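Local coordinates for protein (2Z,6E)-hedycaryol synthase (Kitasatospora setae, PDB 4MC3) that catalyses the magnesium-dependent 1,11-cyclization of (2E,6E)-farnesyl diphosphate, with addition of water, to (2Z,6E)-hedycaryol and diphosphate, at residues Asp186-Val200 / Gln282-Tyr295. Numbering follows the deposited sequence.
Sequences DLDELRLPIFLPGSV and QALPSRAREAAVDY
Arg-191 reaches across to Asp-294 end-on, joining the turn between helices 181-188 and 198-201 to the first turns of helix 286-309 in this all-helical class I terpene cyclase fold. Arg-191 NH1 and NH2 converge on Asp-294 OD2, at 2.8 and 3.1 Å; OD2 lies in the guanidinium plane, but both nitrogens meet it from one face of the carboxylate, about 60° out of plane. The Leu-196 CD1 methyl sits 3.7 Å from the Tyr-295 ring centroid, 1° off the normal, a CH-pi contact, while CD2 packs on Ala-292. Ile-194 inserts CD1 against Ala-288 CB (3.8 Å) and lays CG2 over one face of the Arg-287 guanidinium.

In the second shell, a bend at chi2 (91°) brings the Arg-191 guanidinium side-on to Asp-188 through NE and NH2, and Arg-62 also pairs with Asp-294. A leucine in place of Arg-191 would probably leave Asp-188 and Asp-294 without the cation that bridges them. Glu-189, salt-bridged to Arg-201, accepts from Leu-196 N through OE1, holding the backbone behind the CH-pi methyl. Tyr-295 OH donates to a water 2.6 Å away, which in turn donates to Glu-189 OE2 and to OD1 of Asp-186, whose OD2 bonds to His-145 ND1.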
ATOM      1  N   ASP A 186       0.321   7.516  -2.717  1.00 16.27           N
ATOM      2  CA  ASP A 186       0.399   8.929  -2.398  1.00 14.90           C
ATOM      3  C   ASP A 186       1.852   9.438  -2.408  1.00 14.52           C
ATOM      4  O   ASP A 186       2.153  10.553  -2.858  1.00 16.27           O
ATOM      5  CB  ASP A 186      -0.226   9.236  -1.030  1.00 15.59           C
ATOM      6  CG  ASP A 186      -1.739   9.046  -0.983  1.00 16.11           C
ATOM      7  OD1 ASP A 186      -2.427   9.164  -2.000  1.00 18.37           O
ATOM      8  OD2 ASP A 186      -2.207   8.751   0.158  1.00 18.53           O
ATOM      9  N   LEU A 187       2.789   8.670  -1.846  1.00 14.37           N
ATOM     10  CA  LEU A 187       4.176   9.061  -1.814  1.00 14.75           C
ATOM     11  C   LEU A 187       4.818   9.146  -3.187  1.00 16.45           C
ATOM     12  O   LEU A 187       5.821   9.887  -3.353  1.00 16.53           O
ATOM     13  CB  LEU A 187       4.982   8.154  -0.866  1.00 16.04           C
ATOM     14  CG  LEU A 187       4.702   8.241   0.649  1.00 16.15           C
ATOM     15  CD1 LEU A 187       5.232   7.095   1.452  1.00 17.54           C
ATOM     16  CD2 LEU A 187       5.254   9.587   1.206  1.00 17.61           C
ATOM     17  N   ASP A 188       4.283   8.436  -4.178  1.00 16.38           N
ATOM     18  CA  ASP A 188       4.792   8.532  -5.535  1.00 17.05           C
ATOM     19  C   ASP A 188       4.642   9.962  -6.096  1.00 17.02           C
ATOM     20  O   ASP A 188       5.402  10.367  -6.980  1.00 17.86           O
ATOM     21  CB  ASP A 188       4.097   7.552  -6.458  1.00 17.46           C
ATOM     22  CG  ASP A 188       4.806   7.375  -7.820  1.00 18.01           C
ATOM     23  OD1 ASP A 188       6.045   7.263  -7.823  1.00 19.38           O
ATOM     24  OD2 ASP A 188       4.094   7.398  -8.871  1.00 18.89           O
ATOM     25  N   GLU A 189       3.716  10.759  -5.551  1.00 16.84           N
ATOM     26  CA  GLU A 189       3.527  12.110  -6.057  1.00 16.77           C
ATOM     27  C   GLU A 189       4.785  12.971  -5.797  1.00 20.22           C
ATOM     28  O   GLU A 189       5.001  13.943  -6.506  1.00 21.19           O
ATOM     29  CB  GLU A 189       2.308  12.761  -5.472  1.00 18.27           C
ATOM     30  CG  GLU A 189       1.019  12.085  -5.817  1.00 18.24           C
ATOM     31  CD  GLU A 189      -0.216  12.920  -5.478  1.00 19.54           C
ATOM     32  OE1 GLU A 189      -0.220  14.147  -5.791  1.00 19.37           O
ATOM     33  OE2 GLU A 189      -1.188  12.358  -4.901  1.00 19.65           O
ATOM     34  N   LEU A 190       5.600  12.616  -4.810  1.00 18.34           N
ATOM     35  CA  LEU A 190       6.780  13.380  -4.483  1.00 19.48           C
ATOM     36  C   LEU A 190       7.784  13.384  -5.651  1.00 21.43           C
ATOM     37  O   LEU A 190       8.588  14.322  -5.753  1.00 24.00           O
ATOM     38  CB  LEU A 190       7.428  12.859  -3.233  1.00 19.86           C
ATOM     39  CG  LEU A 190       6.868  13.381  -1.909  1.00 23.19           C
ATOM     40  CD1 LEU A 190       5.435  13.122  -1.644  1.00 23.68           C
ATOM     41  CD2 LEU A 190       7.605  12.829  -0.720  1.00 24.71           C
ATOM     42  N   ARG A 191       7.745  12.371  -6.522  1.00 19.41           N
ATOM     43  CA  ARG A 191       8.703  12.309  -7.632  1.00 20.25           C
ATOM     44  C   ARG A 191       8.175  12.861  -8.944  1.00 22.67           C
ATOM     45  O   ARG A 191       8.933  12.983  -9.925  1.00 25.68           O
ATOM     46  CB  ARG A 191       9.256  10.906  -7.835  1.00 21.94           C
ATOM     47  CG  ARG A 191       8.297   9.830  -8.248  1.00 21.28           C
ATOM     48  CD  ARG A 191       8.150   9.641  -9.736  1.00 21.56           C
ATOM     49  NE  ARG A 191       7.045   8.748 -10.016  1.00 21.23           N
ATOM     50  CZ  ARG A 191       6.580   8.465 -11.216  1.00 20.47           C
ATOM     51  NH1 ARG A 191       7.167   8.993 -12.300  1.00 22.90           N
ATOM     52  NH2 ARG A 191       5.511   7.715 -11.349  1.00 22.47           N
ATOM     53  N   LEU A 192       6.902  13.219  -8.988  1.00 21.39           N
ATOM     54  CA  LEU A 192       6.284  13.764 -10.184  1.00 22.73           C
ATOM     55  C   LEU A 192       6.753  15.260 -10.313  1.00 22.54           C
ATOM     56  O   LEU A 192       7.187  15.849  -9.354  1.00 24.41           O
ATOM     57  CB  LEU A 192       4.765  13.699 -10.060  1.00 22.89           C
ATOM     58  CG  LEU A 192       4.145  12.295  -9.910  1.00 21.72           C
ATOM     59  CD1 LEU A 192       2.651  12.410  -9.699  1.00 23.32           C
ATOM     60  CD2 LEU A 192       4.462  11.416 -11.097  1.00 25.07           C
ATOM     61  N   PRO A 193       6.651  15.806 -11.522  1.00 30.05           N
ATOM     62  CA  PRO A 193       6.941  17.225 -11.772  1.00 34.60           C
ATOM     63  C   PRO A 193       6.029  18.144 -10.983  1.00 34.25           C
ATOM     64  O   PRO A 193       6.454  19.212 -10.595  1.00 42.12           O
ATOM     65  CB  PRO A 193       6.694  17.371 -13.282  1.00 38.26           C
ATOM     66  CG  PRO A 193       6.942  15.996 -13.817  1.00 41.12           C
ATOM     67  CD  PRO A 193       6.361  15.074 -12.760  1.00 30.13           C
ATOM     68  N   ILE A 194       4.825  17.684 -10.664  1.00 31.27           N
ATOM     69  CA  ILE A 194       3.971  18.428  -9.783  1.00 25.25           C
ATOM     70  C   ILE A 194       3.062  17.428  -9.098  1.00 23.37           C
ATOM     71  O   ILE A 194       2.855  16.299  -9.601  1.00 24.16           O
ATOM     72  CB  ILE A 194       3.123  19.466 -10.522  1.00 29.78           C
ATOM     73  CG1 ILE A 194       2.245  18.760 -11.558  1.00 29.26           C
ATOM     74  CG2 ILE A 194       4.049  20.598 -11.027  1.00 36.38           C
ATOM     75  CD1 ILE A 194       1.351  19.740 -12.255  1.00 45.91           C
ATOM     76  N   PHE A 195       2.518  17.838  -7.961  1.00 23.06           N
ATOM     77  CA  PHE A 195       1.491  17.036  -7.308  1.00 22.16           C
ATOM     78  C   PHE A 195       0.231  16.959  -8.172  1.00 22.82           C
ATOM     79  O   PHE A 195      -0.108  17.912  -8.914  1.00 25.30           O
ATOM     80  CB  PHE A 195       1.191  17.574  -5.886  1.00 20.05           C
ATOM     81  CG  PHE A 195       2.260  17.316  -4.907  1.00 19.04           C
ATOM     82  CD1 PHE A 195       2.136  16.299  -4.004  1.00 19.90           C
ATOM     83  CD2 PHE A 195       3.456  18.054  -4.917  1.00 22.26           C
ATOM     84  CE1 PHE A 195       3.154  15.996  -3.135  1.00 20.56           C
ATOM     85  CE2 PHE A 195       4.449  17.768  -4.027  1.00 24.85           C
ATOM     86  CZ  PHE A 195       4.324  16.731  -3.154  1.00 23.91           C
ATOM     87  N   LEU A 196      -0.533  15.877  -8.044  1.00 19.24           N
ATOM     88  CA  LEU A 196      -1.814  15.764  -8.717  1.00 21.58           C
ATOM     89  C   LEU A 196      -2.765  16.868  -8.233  1.00 25.46           C
ATOM     90  O   LEU A 196      -2.857  17.143  -7.053  1.00 26.84           O
ATOM     91  CB  LEU A 196      -2.468  14.414  -8.478  1.00 22.97           C
ATOM     92  CG  LEU A 196      -1.722  13.112  -8.846  1.00 23.80           C
ATOM     93  CD1 LEU A 196      -2.509  11.906  -8.425  1.00 23.42           C
ATOM     94  CD2 LEU A 196      -1.410  13.098 -10.335  1.00 25.99           C
ATOM     95  N   PRO A 197      -3.492  17.466  -9.150  1.00 27.29           N
ATOM     96  CA  PRO A 197      -4.571  18.330  -8.661  1.00 27.34           C
ATOM     97  C   PRO A 197      -5.588  17.496  -7.865  1.00 29.46           C
ATOM     98  O   PRO A 197      -5.855  16.334  -8.222  1.00 28.18           O
ATOM     99  CB  PRO A 197      -5.224  18.827  -9.944  1.00 30.17           C
ATOM    100  CG  PRO A 197      -4.183  18.677 -11.020  1.00 31.36           C
ATOM    101  CD  PRO A 197      -3.363  17.463 -10.612  1.00 25.72           C
ATOM    102  N   GLY A 198      -6.177  18.082  -6.828  1.00 35.24           N
ATOM    103  CA  GLY A 198      -7.221  17.371  -6.062  1.00 34.31           C
ATOM    104  C   GLY A 198      -8.352  16.784  -6.895  1.00 36.79           C
ATOM    105  O   GLY A 198      -8.853  15.705  -6.584  1.00 41.17           O
ATOM    106  N   SER A 199      -8.734  17.487  -7.964  1.00 33.91           N
ATOM    107  CA  SER A 199      -9.747  17.039  -8.897  1.00 39.10           C
ATOM    108  C   SER A 199      -9.360  15.829  -9.744  1.00 38.07           C
ATOM    109  O   SER A 199     -10.217  15.237 -10.398  1.00 41.12           O
ATOM    110  CB  SER A 199     -10.128  18.199  -9.835  1.00 40.32           C
ATOM    111  OG  SER A 199      -9.072  18.518 -10.720  1.00 44.75           O
ATOM    112  N   VAL A 200      -8.067  15.510  -9.790  1.00 31.49           N
ATOM    113  CA  VAL A 200      -7.564  14.307 -10.462  1.00 29.07           C
ATOM    114  C   VAL A 200      -7.325  13.191  -9.427  1.00 24.06           C
ATOM    115  O   VAL A 200      -7.704  12.035  -9.687  1.00 26.77           O
ATOM    116  CB  VAL A 200      -6.237  14.599 -11.213  1.00 29.03           C
ATOM    117  CG1 VAL A 200      -5.638  13.318 -11.788  1.00 29.32           C
ATOM    118  CG2 VAL A 200      -6.512  15.607 -12.314  1.00 35.38           C
ATOM    119  N   GLN A 282     -11.347  17.863 -17.953  1.00 42.87           N
ATOM    120  CA  GLN A 282     -10.924  18.858 -16.969  1.00 42.99           C
ATOM    121  C   GLN A 282     -10.139  20.015 -17.594  1.00 38.76           C
ATOM    122  O   GLN A 282     -10.021  21.072 -16.981  1.00 46.86           O
ATOM    123  CB  GLN A 282     -10.123  18.216 -15.828  1.00 44.21           C
ATOM    124  CG  GLN A 282     -11.011  17.374 -14.920  1.00 44.69           C
ATOM    125  CD  GLN A 282     -10.401  17.051 -13.569  1.00 48.89           C
ATOM    126  OE1 GLN A 282      -9.623  17.827 -12.998  1.00 44.99           O
ATOM    127  NE2 GLN A 282     -10.783  15.894 -13.028  1.00 43.10           N
ATOM    128  N   ALA A 283      -9.624  19.818 -18.798  1.00 32.31           N
ATOM    129  CA  ALA A 283      -8.834  20.840 -19.482  1.00 35.87           C
ATOM    130  C   ALA A 283      -7.639  21.299 -18.653  1.00 34.61           C
ATOM    131  O   ALA A 283      -7.413  22.465 -18.440  1.00 36.98           O
ATOM    132  CB  ALA A 283      -9.695  22.027 -19.884  1.00 38.94           C
ATOM    133  N   LEU A 284      -6.827  20.341 -18.256  1.00 30.39           N
ATOM    134  CA  LEU A 284      -5.674  20.589 -17.378  1.00 27.95           C
ATOM    135  C   LEU A 284      -4.442  21.090 -18.127  1.00 29.47           C
ATOM    136  O   LEU A 284      -4.246  20.812 -19.324  1.00 30.69           O
ATOM    137  CB  LEU A 284      -5.314  19.273 -16.700  1.00 33.01           C
ATOM    138  CG  LEU A 284      -6.407  18.714 -15.820  1.00 35.16           C
ATOM    139  CD1 LEU A 284      -6.143  17.235 -15.536  1.00 42.72           C
ATOM    140  CD2 LEU A 284      -6.517  19.541 -14.552  1.00 38.61           C
ATOM    141  N   PRO A 285      -3.557  21.786 -17.419  1.00 26.75           N
ATOM    142  CA  PRO A 285      -2.267  22.080 -18.016  1.00 28.03           C
ATOM    143  C   PRO A 285      -1.562  20.797 -18.395  1.00 27.09           C
ATOM    144  O   PRO A 285      -1.788  19.740 -17.762  1.00 24.31           O
ATOM    145  CB  PRO A 285      -1.501  22.757 -16.880  1.00 29.39           C
ATOM    146  CG  PRO A 285      -2.541  23.287 -15.951  1.00 34.06           C
ATOM    147  CD  PRO A 285      -3.702  22.350 -16.072  1.00 28.29           C
ATOM    148  N   SER A 286      -0.727  20.888 -19.412  1.00 27.93           N
ATOM    149  CA  SER A 286       0.037  19.728 -19.881  1.00 28.60           C
ATOM    150  C   SER A 286       0.831  19.067 -18.787  1.00 28.06           C
ATOM    151  O   SER A 286       0.877  17.836 -18.693  1.00 26.48           O
ATOM    152  CB  SER A 286       0.987  20.158 -21.004  1.00 37.58           C
ATOM    153  OG  SER A 286       0.210  20.750 -22.028  1.00 43.29           O
ATOM    154  N   ARG A 287       1.430  19.874 -17.915  1.00 25.28           N
ATOM    155  CA  ARG A 287       2.262  19.310 -16.845  1.00 25.11           C
ATOM    156  C   ARG A 287       1.435  18.400 -15.933  1.00 26.07           C
ATOM    157  O   ARG A 287       1.917  17.345 -15.475  1.00 25.07           O
ATOM    158  CB  ARG A 287       2.836  20.468 -16.052  1.00 25.90           C
ATOM    159  CG  ARG A 287       3.765  20.072 -14.950  1.00 30.15           C
ATOM    160  CD  ARG A 287       4.153  21.385 -14.287  1.00 38.02           C
ATOM    161  NE  ARG A 287       5.532  21.390 -14.005  1.00 40.80           N
ATOM    162  CZ  ARG A 287       6.043  22.189 -13.088  1.00 46.01           C
ATOM    163  NH1 ARG A 287       5.245  23.076 -12.439  1.00 35.99           N
ATOM    164  NH2 ARG A 287       7.336  22.070 -12.813  1.00 49.86           N
ATOM    165  N   ALA A 288       0.205  18.818 -15.615  1.00 23.80           N
ATOM    166  CA  ALA A 288      -0.666  18.042 -14.740  1.00 22.42           C
ATOM    167  C   ALA A 288      -1.147  16.789 -15.405  1.00 24.14           C
ATOM    168  O   ALA A 288      -1.235  15.719 -14.772  1.00 24.87           O
ATOM    169  CB  ALA A 288      -1.838  18.871 -14.224  1.00 26.08           C
ATOM    170  N   ARG A 289      -1.481  16.881 -16.705  1.00 22.83           N
ATOM    171  CA  ARG A 289      -1.878  15.674 -17.459  1.00 23.65           C
ATOM    172  C   ARG A 289      -0.759  14.634 -17.481  1.00 26.49           C
ATOM    173  O   ARG A 289      -1.004  13.447 -17.217  1.00 26.57           O
ATOM    174  CB  ARG A 289      -2.281  16.012 -18.897  1.00 30.14           C
ATOM    175  CG  ARG A 289      -3.454  16.943 -18.950  1.00 35.82           C
ATOM    176  CD  ARG A 289      -3.580  17.451 -20.386  1.00 54.26           C
ATOM    177  NE  ARG A 289      -4.774  18.261 -20.590  1.00 54.53           N
ATOM    178  CZ  ARG A 289      -5.898  17.821 -21.169  1.00 54.84           C
ATOM    179  NH1 ARG A 289      -6.006  16.564 -21.617  1.00 56.15           N
ATOM    180  NH2 ARG A 289      -6.920  18.645 -21.308  1.00 67.46           N
ATOM    181  N   GLU A 290       0.463  15.089 -17.729  1.00 25.51           N
ATOM    182  CA  GLU A 290       1.624  14.216 -17.759  1.00 28.63           C
ATOM    183  C   GLU A 290       1.849  13.545 -16.406  1.00 25.23           C
ATOM    184  O   GLU A 290       2.111  12.329 -16.334  1.00 28.92           O
ATOM    185  CB  GLU A 290       2.869  15.029 -18.183  1.00 31.96           C
ATOM    186  CG  GLU A 290       4.190  14.263 -18.240  1.00 49.96           C
ATOM    187  CD  GLU A 290       5.391  15.184 -18.451  1.00 67.98           C
ATOM    188  OE1 GLU A 290       5.240  16.245 -19.114  1.00 75.28           O
ATOM    189  OE2 GLU A 290       6.488  14.845 -17.952  1.00 73.15           O
ATOM    190  N   ALA A 291       1.744  14.326 -15.324  1.00 24.91           N
ATOM    191  CA  ALA A 291       1.922  13.805 -13.967  1.00 22.98           C
ATOM    192  C   ALA A 291       0.877  12.740 -13.651  1.00 24.01           C
ATOM    193  O   ALA A 291       1.189  11.682 -13.093  1.00 23.72           O
ATOM    194  CB  ALA A 291       1.867  14.929 -12.958  1.00 23.49           C
ATOM    195  N   ALA A 292      -0.372  12.995 -14.038  1.00 22.19           N
ATOM    196  CA  ALA A 292      -1.426  12.034 -13.806  1.00 21.69           C
ATOM    197  C   ALA A 292      -1.204  10.730 -14.590  1.00 22.43           C
ATOM    198  O   ALA A 292      -1.420   9.618 -14.051  1.00 22.50           O
ATOM    199  CB  ALA A 292      -2.765  12.635 -14.143  1.00 22.05           C
ATOM    200  N   VAL A 293      -0.784  10.846 -15.849  1.00 24.71           N
ATOM    201  CA  VAL A 293      -0.530   9.624 -16.634  1.00 23.86           C
ATOM    202  C   VAL A 293       0.633   8.785 -16.067  1.00 23.64           C
ATOM    203  O   VAL A 293       0.565   7.533 -16.041  1.00 23.76           O
ATOM    204  CB  VAL A 293      -0.271   9.998 -18.107  1.00 30.50           C
ATOM    205  CG1 VAL A 293       0.222   8.792 -18.911  1.00 33.09           C
ATOM    206  CG2 VAL A 293      -1.545  10.558 -18.682  1.00 34.01           C
ATOM    207  N   ASP A 294       1.678   9.455 -15.607  1.00 21.74           N
ATOM    208  CA  ASP A 294       2.849   8.795 -15.037  1.00 24.42           C
ATOM    209  C   ASP A 294       2.428   8.108 -13.710  1.00 23.65           C
ATOM    210  O   ASP A 294       2.868   6.981 -13.422  1.00 23.23           O
ATOM    211  CB  ASP A 294       3.974   9.817 -14.820  1.00 26.62           C
ATOM    212  CG  ASP A 294       5.384   9.224 -14.810  1.00 34.61           C
ATOM    213  OD1 ASP A 294       6.330   9.950 -15.205  1.00 38.38           O
ATOM    214  OD2 ASP A 294       5.611   8.085 -14.389  1.00 34.49           O
ATOM    215  N   TYR A 295       1.666   8.814 -12.878  1.00 21.26           N
ATOM    216  CA  TYR A 295       1.170   8.206 -11.630  1.00 21.63           C
ATOM    217  C   TYR A 295       0.386   6.938 -11.918  1.00 20.38           C
ATOM    218  O   TYR A 295       0.604   5.912 -11.290  1.00 21.60           O
ATOM    219  CB  TYR A 295       0.293   9.210 -10.918  1.00 20.89           C
ATOM    220  CG  TYR A 295      -0.391   8.807  -9.652  1.00 19.82           C
ATOM    221  CD1 TYR A 295       0.204   9.036  -8.437  1.00 20.50           C
ATOM    222  CD2 TYR A 295      -1.646   8.259  -9.655  1.00 20.54           C
ATOM    223  CE1 TYR A 295      -0.470   8.769  -7.255  1.00 21.16           C
ATOM    224  CE2 TYR A 295      -2.312   7.915  -8.491  1.00 23.06           C
ATOM    225  CZ  TYR A 295      -1.702   8.177  -7.285  1.00 20.42           C
ATOM    226  OH  TYR A 295      -2.434   7.925  -6.152  1.00 21.17           O
TER
HETATM  227  O   HOH W   1      -2.311   9.976  -4.507  1.00 20.29           O
HETATM  228  O   HOH W   2      -3.187   6.416  -3.886  1.00 22.40           O